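Local coordinates for Pdx2 protein (Plasmodium falciparum, PDB 2ABW) that hydrolyses glutamine to glutamate and ammonia as the glutaminase subunit of the plasmodial PLP synthase, the ammonia being channelled to the active site of Pdx1, at residues E64-Y69 and S104-K109; R159-D164 and A183-N188; N189-V194 and Q206-E211. One frame throughout, in Å; residues are numbered along the deposited sequence.

Contact 1: E64-Y69 and S104-K109; sequences ENDTLY and SNFGNK
On helix 63-77, D66 and Y69 meet K109 of the loop that links strands 94-98 and 115-120. The two charged side chains arrive from opposite directions and close a salt bridge, K109 NZ lying 2.8 Å from D66 OD2 on the anti lone pair of that oxygen. The lysine chain starts with CG beside its backbone N and bends at chi3 (62°), which brings CE obliquely across to the tyrosine ring, 3.3 Å from Y69 CE2. K109 also meets the ring with its backbone: its carbonyl O approaches Y69 CE1 obliquely at 3.2 Å. In this class I glutaminase fold the loop is further tied to the helix through R58 of helix 54-60, which makes a salt bridge to D66 OD1, a hydrogen bond to K109 O and cation-pi contacts with both Y69 and F106. Both carboxylate oxygens of D66 thus meet a basic group, and K109 NZ has a further weak hydrogen bond to N70 OD1, while Y69 OH is hydrogen-bonded to S111 O. F106 adds a looser contact, CD1 standing 4.4 Å from D66 OD1. Within the loop, S104 OG accepts from G107 N at 2.6 Å in an ST motif.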
loop_
_atom_site.group_PDB
_atom_site.type_symbol
_atom_site.label_atom_id
_atom_site.label_comp_id
_atom_site.label_asym_id
_atom_site.label_seq_id
_atom_site.Cartn_x
_atom_site.Cartn_y
_atom_site.Cartn_z
ATOM N N GLU A 64 3.462 11.738 -20.058
ATOM C CA GLU A 64 2.375 11.902 -21.034
ATOM C C GLU A 64 1.157 12.552 -20.353
ATOM O O GLU A 64 -0.011 12.116 -20.509
ATOM C CB GLU A 64 2.013 10.584 -21.732
ATOM C CG GLU A 64 3.192 9.933 -22.447
ATOM C CD GLU A 64 2.822 8.662 -23.224
ATOM O OE1 GLU A 64 1.780 8.646 -23.921
ATOM O OE2 GLU A 64 3.606 7.680 -23.186
ATOM N N ASN A 65 1.458 13.663 -19.696
ATOM C CA ASN A 65 0.449 14.534 -19.161
ATOM C C ASN A 65 -0.385 13.775 -18.119
ATOM O O ASN A 65 -1.588 13.839 -18.130
ATOM C CB ASN A 65 -0.487 14.996 -20.253
ATOM C CG ASN A 65 -1.421 16.045 -19.754
ATOM O OD1 ASN A 65 -1.067 16.823 -18.843
ATOM N ND2 ASN A 65 -2.651 16.045 -20.279
ATOM N N ASP A 66 0.291 13.083 -17.234
ATOM C CA ASP A 66 -0.390 12.355 -16.158
ATOM C C ASP A 66 -1.319 11.229 -16.621
ATOM O O ASP A 66 -2.292 10.882 -15.915
ATOM C CB ASP A 66 -1.150 13.358 -15.291
ATOM C CG ASP A 66 -0.428 13.780 -14.028
ATOM O OD1 ASP A 66 0.681 13.279 -13.753
ATOM O OD2 ASP A 66 -0.957 14.651 -13.241
ATOM N N THR A 67 -0.990 10.536 -17.686
ATOM C CA THR A 67 -1.851 9.483 -18.216
ATOM C C THR A 67 -2.016 8.391 -17.155
ATOM O O THR A 67 -3.129 7.965 -16.848
ATOM C CB THR A 67 -1.329 8.904 -19.560
ATOM O OG1 THR A 67 -1.538 9.902 -20.593
ATOM C CG2 THR A 67 -2.045 7.654 -19.938
ATOM N N LEU A 68 -0.910 7.934 -16.608
ATOM C CA LEU A 68 -1.018 6.788 -15.596
ATOM C C LEU A 68 -1.598 7.289 -14.308
ATOM O O LEU A 68 -2.382 6.575 -13.667
ATOM C CB LEU A 68 0.341 6.117 -15.361
ATOM C CG LEU A 68 0.403 4.902 -14.531
ATOM C CD1 LEU A 68 -0.528 3.783 -15.027
ATOM C CD2 LEU A 68 1.892 4.377 -14.383
ATOM N N TYR A 69 -1.236 8.485 -13.840
ATOM C CA TYR A 69 -1.808 9.077 -12.631
ATOM C C TYR A 69 -3.348 9.056 -12.758
ATOM O O TYR A 69 -4.079 8.577 -11.901
ATOM C CB TYR A 69 -1.359 10.498 -12.453
ATOM C CG TYR A 69 -2.019 11.176 -11.316
ATOM C CD1 TYR A 69 -1.655 10.960 -9.992
ATOM C CD2 TYR A 69 -3.078 12.015 -11.536
ATOM C CE1 TYR A 69 -2.283 11.581 -8.914
ATOM C CE2 TYR A 69 -3.782 12.583 -10.443
ATOM C CZ TYR A 69 -3.365 12.424 -9.167
ATOM O OH TYR A 69 -4.052 12.989 -8.093
ATOM N N SER A 104 6.398 19.890 -5.724
ATOM C CA SER A 104 5.904 19.016 -6.718
ATOM C C SER A 104 5.440 19.865 -7.840
ATOM O O SER A 104 4.767 20.881 -7.655
ATOM C CB SER A 104 4.720 18.208 -6.179
ATOM O OG SER A 104 3.533 18.538 -6.881
ATOM N N ASN A 105 5.780 19.403 -9.022
ATOM C CA ASN A 105 5.239 19.982 -10.209
ATOM C C ASN A 105 3.738 19.642 -10.304
ATOM O O ASN A 105 3.070 20.159 -11.198
ATOM C CB ASN A 105 6.061 19.495 -11.424
ATOM C CG ASN A 105 6.525 18.072 -11.249
ATOM O OD1 ASN A 105 5.801 17.297 -10.643
ATOM N ND2 ASN A 105 7.729 17.718 -11.722
ATOM N N PHE A 106 3.202 18.833 -9.358
ATOM C CA PHE A 106 1.776 18.386 -9.390
ATOM C C PHE A 106 0.770 18.923 -8.328
ATOM O O PHE A 106 -0.424 18.701 -8.485
ATOM C CB PHE A 106 1.699 16.868 -9.336
ATOM C CG PHE A 106 2.910 16.173 -9.859
ATOM C CD1 PHE A 106 3.059 15.987 -11.206
ATOM C CD2 PHE A 106 3.864 15.684 -9.005
ATOM C CE1 PHE A 106 4.156 15.302 -11.696
ATOM C CE2 PHE A 106 4.964 15.022 -9.484
ATOM C CZ PHE A 106 5.092 14.829 -10.816
ATOM N N GLY A 107 1.235 19.581 -7.265
ATOM C CA GLY A 107 0.359 20.374 -6.386
ATOM C C GLY A 107 -0.639 19.481 -5.678
ATOM O O GLY A 107 -0.251 18.520 -5.005
ATOM N N ASN A 108 -1.940 19.801 -5.811
ATOM C CA ASN A 108 -2.910 18.993 -5.163
ATOM C C ASN A 108 -3.177 17.744 -5.977
ATOM O O ASN A 108 -4.032 16.951 -5.580
ATOM C CB ASN A 108 -4.197 19.768 -4.769
ATOM C CG ASN A 108 -4.995 20.246 -5.930
ATOM O OD1 ASN A 108 -5.890 21.112 -5.782
ATOM N ND2 ASN A 108 -4.712 19.734 -7.079
ATOM N N LYS A 109 -2.380 17.515 -7.031
ATOM C CA LYS A 109 -2.452 16.238 -7.723
ATOM C C LYS A 109 -1.307 15.319 -7.279
ATOM O O LYS A 109 -1.046 14.369 -7.958
ATOM C CB LYS A 109 -2.482 16.423 -9.253
ATOM C CG LYS A 109 -3.816 17.027 -9.872
ATOM C CD LYS A 109 -3.958 16.929 -11.440
ATOM C CE LYS A 109 -3.998 15.464 -12.070
ATOM N NZ LYS A 109 -3.628 15.233 -13.628
#

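Contact 2: R159-D164 and A183-N188; sequences REILSD and AAVEQN
I161 and V185 meet where two sheets come together, I161 CD1 lying 4.0 Å from V185 CG1. The side chains run in opposing directions, and only the end of the isoleucine and one branch of the valine touch. The touch depends on the isoleucine torsions: CG1 leaves beside the backbone N (chi1 -60°) and a second turn (chi2 -54°) swings CD1 nearer to the valine than the CB direction would suggest. Two residues on, S163 and Q187 make a second, looser approach, with S163 OG 4.2 Å from Q187 NE2, too long for a hydrogen bond. Both instead bond to E165, S163 OG to its backbone N and Q187 NE2 to OE1, while Q187 OE1 accepts from D116 N. The amide is therefore held at both its oxygen and its nitrogen, and E165 OE1 also receives N188 ND2.

The segments belong to different layers: I161 ends an outer strand, 157-161, of the small three-stranded sheet, and V185 lies in strand 180-187 within the large mixed sheet. The CA atoms of I161 and V185 are 9.2 Å apart and those of S163 and Q187 9.1 Å, so the spacing stays even along the contact. V166 packs against I161, V185 and Q187, and I117 of strand 115-120 against I161. Just before I161 in the strand, R159 and E160 form a classic beta bulge opposite T118. There, R159 NH1 makes a salt bridge to E160 OE2 at 3.0 Å, weak as a hydrogen bond because it is bent (121°), while E160 OE1 is bonded to T118 OG1 and R159 NH2 pairs with E98.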
loop_
_atom_site.group_PDB
_atom_site.type_symbol
_atom_site.label_atom_id
_atom_site.label_comp_id
_atom_site.label_asym_id
_atom_site.label_seq_id
_atom_site.Cartn_x
_atom_site.Cartn_y
_atom_site.Cartn_z
ATOM N N ARG A 159 -0.376 10.489 11.319
ATOM C CA ARG A 159 -0.597 11.433 12.354
ATOM C C ARG A 159 -2.070 11.549 12.673
ATOM O O ARG A 159 -2.424 11.871 13.832
ATOM C CB ARG A 159 -0.047 12.765 11.984
ATOM C CG ARG A 159 -0.093 13.818 13.113
ATOM C CD ARG A 159 0.655 15.080 12.751
ATOM N NE ARG A 159 0.003 15.903 11.743
ATOM C CZ ARG A 159 -1.075 16.645 11.967
ATOM N NH1 ARG A 159 -1.736 16.597 13.108
ATOM N NH2 ARG A 159 -1.586 17.326 10.986
ATOM N N GLU A 160 -2.938 11.448 11.671
ATOM C CA GLU A 160 -4.387 11.658 11.877
ATOM C C GLU A 160 -5.199 10.630 11.069
ATOM O O GLU A 160 -4.932 10.447 9.890
ATOM C CB GLU A 160 -4.812 13.041 11.406
ATOM C CG GLU A 160 -4.093 14.201 12.077
ATOM C CD GLU A 160 -4.533 15.584 11.571
ATOM O OE1 GLU A 160 -4.786 15.685 10.326
ATOM O OE2 GLU A 160 -4.668 16.486 12.423
ATOM N N ILE A 161 -6.270 10.135 11.682
ATOM C CA ILE A 161 -7.353 9.429 10.984
ATOM C C ILE A 161 -8.447 10.488 10.791
ATOM O O ILE A 161 -8.846 11.144 11.772
ATOM C CB ILE A 161 -7.849 8.266 11.808
ATOM C CG1 ILE A 161 -6.737 7.241 12.078
ATOM C CG2 ILE A 161 -9.034 7.549 11.152
ATOM C CD1 ILE A 161 -6.002 6.692 10.860
ATOM N N LEU A 162 -8.997 10.551 9.575
ATOM C CA LEU A 162 -9.867 11.673 9.200
ATOM C C LEU A 162 -11.309 11.247 8.920
ATOM O O LEU A 162 -12.150 12.088 8.585
ATOM C CB LEU A 162 -9.291 12.449 8.051
ATOM C CG LEU A 162 -7.914 13.067 8.246
ATOM C CD1 LEU A 162 -7.345 13.612 6.970
ATOM C CD2 LEU A 162 -7.886 14.076 9.389
ATOM N N SER A 163 -11.618 9.973 9.036
ATOM C CA SER A 163 -12.978 9.473 8.719
ATOM C C SER A 163 -13.242 8.270 9.539
ATOM O O SER A 163 -12.327 7.460 9.819
ATOM C CB SER A 163 -13.038 9.037 7.260
ATOM O OG SER A 163 -14.224 8.325 6.959
ATOM N N ASP A 164 -14.493 8.107 9.983
ATOM C CA ASP A 164 -14.855 6.849 10.613
ATOM C C ASP A 164 -14.856 5.643 9.668
ATOM O O ASP A 164 -14.949 4.477 10.138
ATOM C CB ASP A 164 -16.265 6.914 11.223
ATOM C CG ASP A 164 -16.361 7.914 12.358
ATOM O OD1 ASP A 164 -15.496 7.904 13.275
ATOM O OD2 ASP A 164 -17.325 8.711 12.346
ATOM N N ALA A 183 0.186 1.242 12.235
ATOM C CA ALA A 183 0.999 0.578 11.247
ATOM C C ALA A 183 0.262 0.282 9.917
ATOM O O ALA A 183 0.896 0.221 8.880
ATOM C CB ALA A 183 1.632 -0.720 11.839
ATOM N N ALA A 184 -1.033 0.001 10.001
ATOM C CA ALA A 184 -1.821 -0.402 8.841
ATOM C C ALA A 184 -3.208 0.107 9.014
ATOM O O ALA A 184 -3.814 0.129 10.097
ATOM C CB ALA A 184 -1.818 -1.868 8.734
ATOM N N VAL A 185 -3.754 0.619 7.901
ATOM C CA VAL A 185 -5.145 1.090 7.845
ATOM C C VAL A 185 -5.814 0.509 6.620
ATOM O O VAL A 185 -5.129 0.169 5.632
ATOM C CB VAL A 185 -5.230 2.638 7.764
ATOM C CG1 VAL A 185 -4.811 3.231 9.135
ATOM C CG2 VAL A 185 -4.426 3.266 6.649
ATOM N N GLU A 186 -7.126 0.446 6.669
ATOM C CA GLU A 186 -7.890 -0.041 5.529
ATOM C C GLU A 186 -9.122 0.829 5.387
ATOM O O GLU A 186 -9.822 1.115 6.377
ATOM C CB GLU A 186 -8.237 -1.527 5.767
ATOM C CG GLU A 186 -8.894 -2.196 4.522
ATOM C CD GLU A 186 -8.942 -3.718 4.649
ATOM O OE1 GLU A 186 -8.777 -4.228 5.796
ATOM O OE2 GLU A 186 -9.251 -4.400 3.686
ATOM N N GLN A 187 -9.462 1.210 4.176
ATOM C CA GLN A 187 -10.647 2.063 3.953
ATOM C C GLN A 187 -11.218 1.632 2.599
ATOM O O GLN A 187 -10.536 1.807 1.603
ATOM C CB GLN A 187 -10.319 3.547 3.884
ATOM C CG GLN A 187 -11.596 4.404 3.777
ATOM C CD GLN A 187 -11.317 5.833 3.776
ATOM O OE1 GLN A 187 -10.148 6.271 3.914
ATOM N NE2 GLN A 187 -12.396 6.631 3.557
ATOM N N ASN A 188 -12.420 1.051 2.637
ATOM C CA ASN A 188 -13.064 0.611 1.391
ATOM C C ASN A 188 -12.059 -0.317 0.675
ATOM O O ASN A 188 -11.518 -1.225 1.337
ATOM C CB ASN A 188 -13.487 1.778 0.535
ATOM C CG ASN A 188 -14.408 2.760 1.223
ATOM O OD1 ASN A 188 -15.420 2.354 1.726
ATOM N ND2 ASN A 188 -14.001 4.057 1.293
#

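Contact 3: N189-V194 and Q206-E211; sequences NCLGTV and QQYFYE
L191 of strand 190-193 packs under helix 204-219 at Y208 and F209, a helix-on-sheet contact in the mixed sheet of the glutaminase fold. A single methyl does the touching. L191 CD2 enters the angle between the two rings, 4.1 Å from F209 CD1 and 4.3 Å from Y208 CD2. The rings receive it differently: the methyl lies at the edge of the tyrosine, near its plane, but approaches the phenylalanine obliquely. On both rings the atom met is one next to CG, so the leucine sits close to the roots of the aromatic side chains. Consecutive on the helix, the two aromatics share a first torsion, CG anti to the backbone N (chi1 -175° in each), yet their CB atoms leave in different directions. That of Y208 points toward the strand, whereas F209 starts off to one side and brings only its ring nearer. No hydrogen bond joins the segments.

Beyond the methyl, F209 packs on F22 of helix 16-23, and Y208 on L169 and F144. The hydroxyl of Y208 is hydrogen-bonded to E186 OE1 of the adjacent strand 180-187, which ties the far end of the ring to the sheet.

The backbone of L191 is bonded to I83 and G85 of strand 83-86, which leads to the nucleophile C87, and its side chain touches W84. T193 OG1 bonds W84 NE1 and T86 OG1 on the same strand. Toward strand 180-187, G192 N is hydrogen-bonded to V185 O; the other leucine methyl, L191 CD1, packs against that same V185 O.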
loop_
_atom_site.group_PDB
_atom_site.type_symbol
_atom_site.label_atom_id
_atom_site.label_comp_id
_atom_site.label_asym_id
_atom_site.label_seq_id
_atom_site.Cartn_x
_atom_site.Cartn_y
_atom_site.Cartn_z
ATOM N N ASN A 189 -11.752 -0.057 -0.599
ATOM C CA ASN A 189 -10.858 -0.879 -1.379
ATOM C C ASN A 189 -9.351 -0.675 -1.196
ATOM O O ASN A 189 -8.524 -1.296 -1.888
ATOM C CB ASN A 189 -11.184 -0.716 -2.862
ATOM C CG ASN A 189 -11.157 0.712 -3.319
ATOM O OD1 ASN A 189 -11.842 1.554 -2.751
ATOM N ND2 ASN A 189 -10.385 1.024 -4.417
ATOM N N CYS A 190 -8.974 0.203 -0.265
ATOM C CA CYS A 190 -7.605 0.610 -0.030
ATOM C C CYS A 190 -6.983 0.100 1.253
ATOM O O CYS A 190 -7.598 0.154 2.304
ATOM C CB CYS A 190 -7.513 2.132 0.015
ATOM S SG CYS A 190 -8.094 2.929 -1.538
ATOM N N LEU A 191 -5.763 -0.399 1.151
ATOM C CA LEU A 191 -5.000 -0.865 2.274
ATOM C C LEU A 191 -3.742 -0.107 2.278
ATOM O O LEU A 191 -3.099 0.098 1.242
ATOM C CB LEU A 191 -4.686 -2.368 2.095
ATOM C CG LEU A 191 -3.744 -3.053 3.052
ATOM C CD1 LEU A 191 -4.395 -3.093 4.478
ATOM C CD2 LEU A 191 -3.418 -4.457 2.573
ATOM N N GLY A 192 -3.283 0.336 3.437
ATOM C CA GLY A 192 -2.055 1.071 3.542
ATOM C C GLY A 192 -1.233 0.557 4.732
ATOM O O GLY A 192 -1.767 0.383 5.825
ATOM N N THR A 193 0.073 0.380 4.495
ATOM C CA THR A 193 1.030 -0.056 5.541
ATOM C C THR A 193 2.233 0.811 5.520
ATOM O O THR A 193 2.680 1.265 4.438
ATOM C CB THR A 193 1.400 -1.517 5.302
ATOM O OG1 THR A 193 1.883 -1.719 3.946
ATOM C CG2 THR A 193 0.178 -2.435 5.594
ATOM N N VAL A 194 2.732 1.168 6.711
ATOM C CA VAL A 194 3.910 2.042 6.786
ATOM C C VAL A 194 5.228 1.278 6.735
ATOM O O VAL A 194 6.326 1.876 6.651
ATOM C CB VAL A 194 3.862 2.925 8.037
ATOM C CG1 VAL A 194 2.520 3.695 8.159
ATOM C CG2 VAL A 194 4.059 2.041 9.314
ATOM N N GLN A 206 0.516 -9.988 2.464
ATOM C CA GLN A 206 0.313 -10.433 1.103
ATOM C C GLN A 206 -0.908 -11.344 1.000
ATOM O O GLN A 206 -1.768 -11.222 0.088
ATOM C CB GLN A 206 1.554 -11.178 0.549
ATOM C CG GLN A 206 2.723 -10.226 0.300
ATOM C CD GLN A 206 3.554 -9.888 1.504
ATOM O OE1 GLN A 206 3.343 -10.470 2.544
ATOM N NE2 GLN A 206 4.537 -8.988 1.325
ATOM N N GLN A 207 -1.030 -12.263 1.904
ATOM C CA GLN A 207 -2.171 -13.172 1.944
ATOM C C GLN A 207 -3.455 -12.410 2.150
ATOM O O GLN A 207 -4.459 -12.674 1.468
ATOM C CB GLN A 207 -1.947 -14.193 3.023
ATOM C CG GLN A 207 -3.097 -15.224 2.956
ATOM C CD GLN A 207 -2.996 -16.309 4.025
ATOM O OE1 GLN A 207 -2.058 -16.335 4.855
ATOM N NE2 GLN A 207 -3.950 -17.169 4.020
ATOM N N TYR A 208 -3.465 -11.464 3.069
ATOM C CA TYR A 208 -4.649 -10.639 3.342
ATOM C C TYR A 208 -5.047 -9.850 2.107
ATOM O O TYR A 208 -6.223 -9.770 1.718
ATOM C CB TYR A 208 -4.352 -9.669 4.446
ATOM C CG TYR A 208 -5.521 -8.875 4.881
ATOM C CD1 TYR A 208 -6.557 -9.483 5.603
ATOM C CD2 TYR A 208 -5.637 -7.562 4.626
ATOM C CE1 TYR A 208 -7.646 -8.732 6.027
ATOM C CE2 TYR A 208 -6.684 -6.815 5.091
ATOM C CZ TYR A 208 -7.689 -7.396 5.785
ATOM O OH TYR A 208 -8.823 -6.707 6.276
ATOM N N PHE A 209 -4.061 -9.252 1.468
ATOM C CA PHE A 209 -4.382 -8.436 0.249
ATOM C C PHE A 209 -4.868 -9.381 -0.859
ATOM O O PHE A 209 -5.816 -9.031 -1.576
ATOM C CB PHE A 209 -3.202 -7.622 -0.232
ATOM C CG PHE A 209 -3.562 -6.708 -1.382
ATOM C CD1 PHE A 209 -4.485 -5.667 -1.144
ATOM C CD2 PHE A 209 -3.030 -6.812 -2.643
ATOM C CE1 PHE A 209 -4.876 -4.861 -2.179
ATOM C CE2 PHE A 209 -3.417 -5.980 -3.661
ATOM C CZ PHE A 209 -4.334 -5.048 -3.424
ATOM N N TYR A 210 -4.290 -10.551 -1.026
ATOM C CA TYR A 210 -4.792 -11.500 -2.024
ATOM C C TYR A 210 -6.292 -11.790 -1.759
ATOM O O TYR A 210 -7.112 -11.772 -2.697
ATOM C CB TYR A 210 -3.990 -12.777 -1.956
ATOM C CG TYR A 210 -4.608 -13.826 -2.804
ATOM C CD1 TYR A 210 -4.441 -13.876 -4.165
ATOM C CD2 TYR A 210 -5.476 -14.772 -2.275
ATOM C CE1 TYR A 210 -5.072 -14.841 -4.942
ATOM C CE2 TYR A 210 -6.108 -15.733 -3.036
ATOM C CZ TYR A 210 -5.958 -15.748 -4.393
ATOM O OH TYR A 210 -6.561 -16.685 -5.259
ATOM N N GLU A 211 -6.654 -12.118 -0.533
ATOM C CA GLU A 211 -8.029 -12.430 -0.209
ATOM C C GLU A 211 -8.927 -11.219 -0.495
ATOM O O GLU A 211 -10.040 -11.421 -1.001
ATOM C CB GLU A 211 -8.100 -12.862 1.233
ATOM C CG GLU A 211 -7.571 -14.228 1.474
ATOM C CD GLU A 211 -8.417 -15.341 0.908
ATOM O OE1 GLU A 211 -9.630 -15.159 0.754
ATOM O OE2 GLU A 211 -7.919 -16.433 0.634
#

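Overall arrangement
Contact 3 is the buried one, contacts 1 and 2 only partly so. Contacts 2 and 3 are neighbours, their centres about 13 Å apart: strands 180-187 and 190-193 follow each other in the chain and pair in the large sheet; one contact joins that sheet to the small one, the other to helix 204-219. Contact 1 stands apart, its centre about 24 Å from that of contact 2 and about 25 Å from that of contact 3, and joins a helix to a loop. The chemistry follows place: charge and a carbonyl-ring approach at the periphery, one apolar touch flanked by separately satisfied polar groups between the sheets, and, between strand and helix, aliphatic-aromatic packing with no hydrogen bond across the contact.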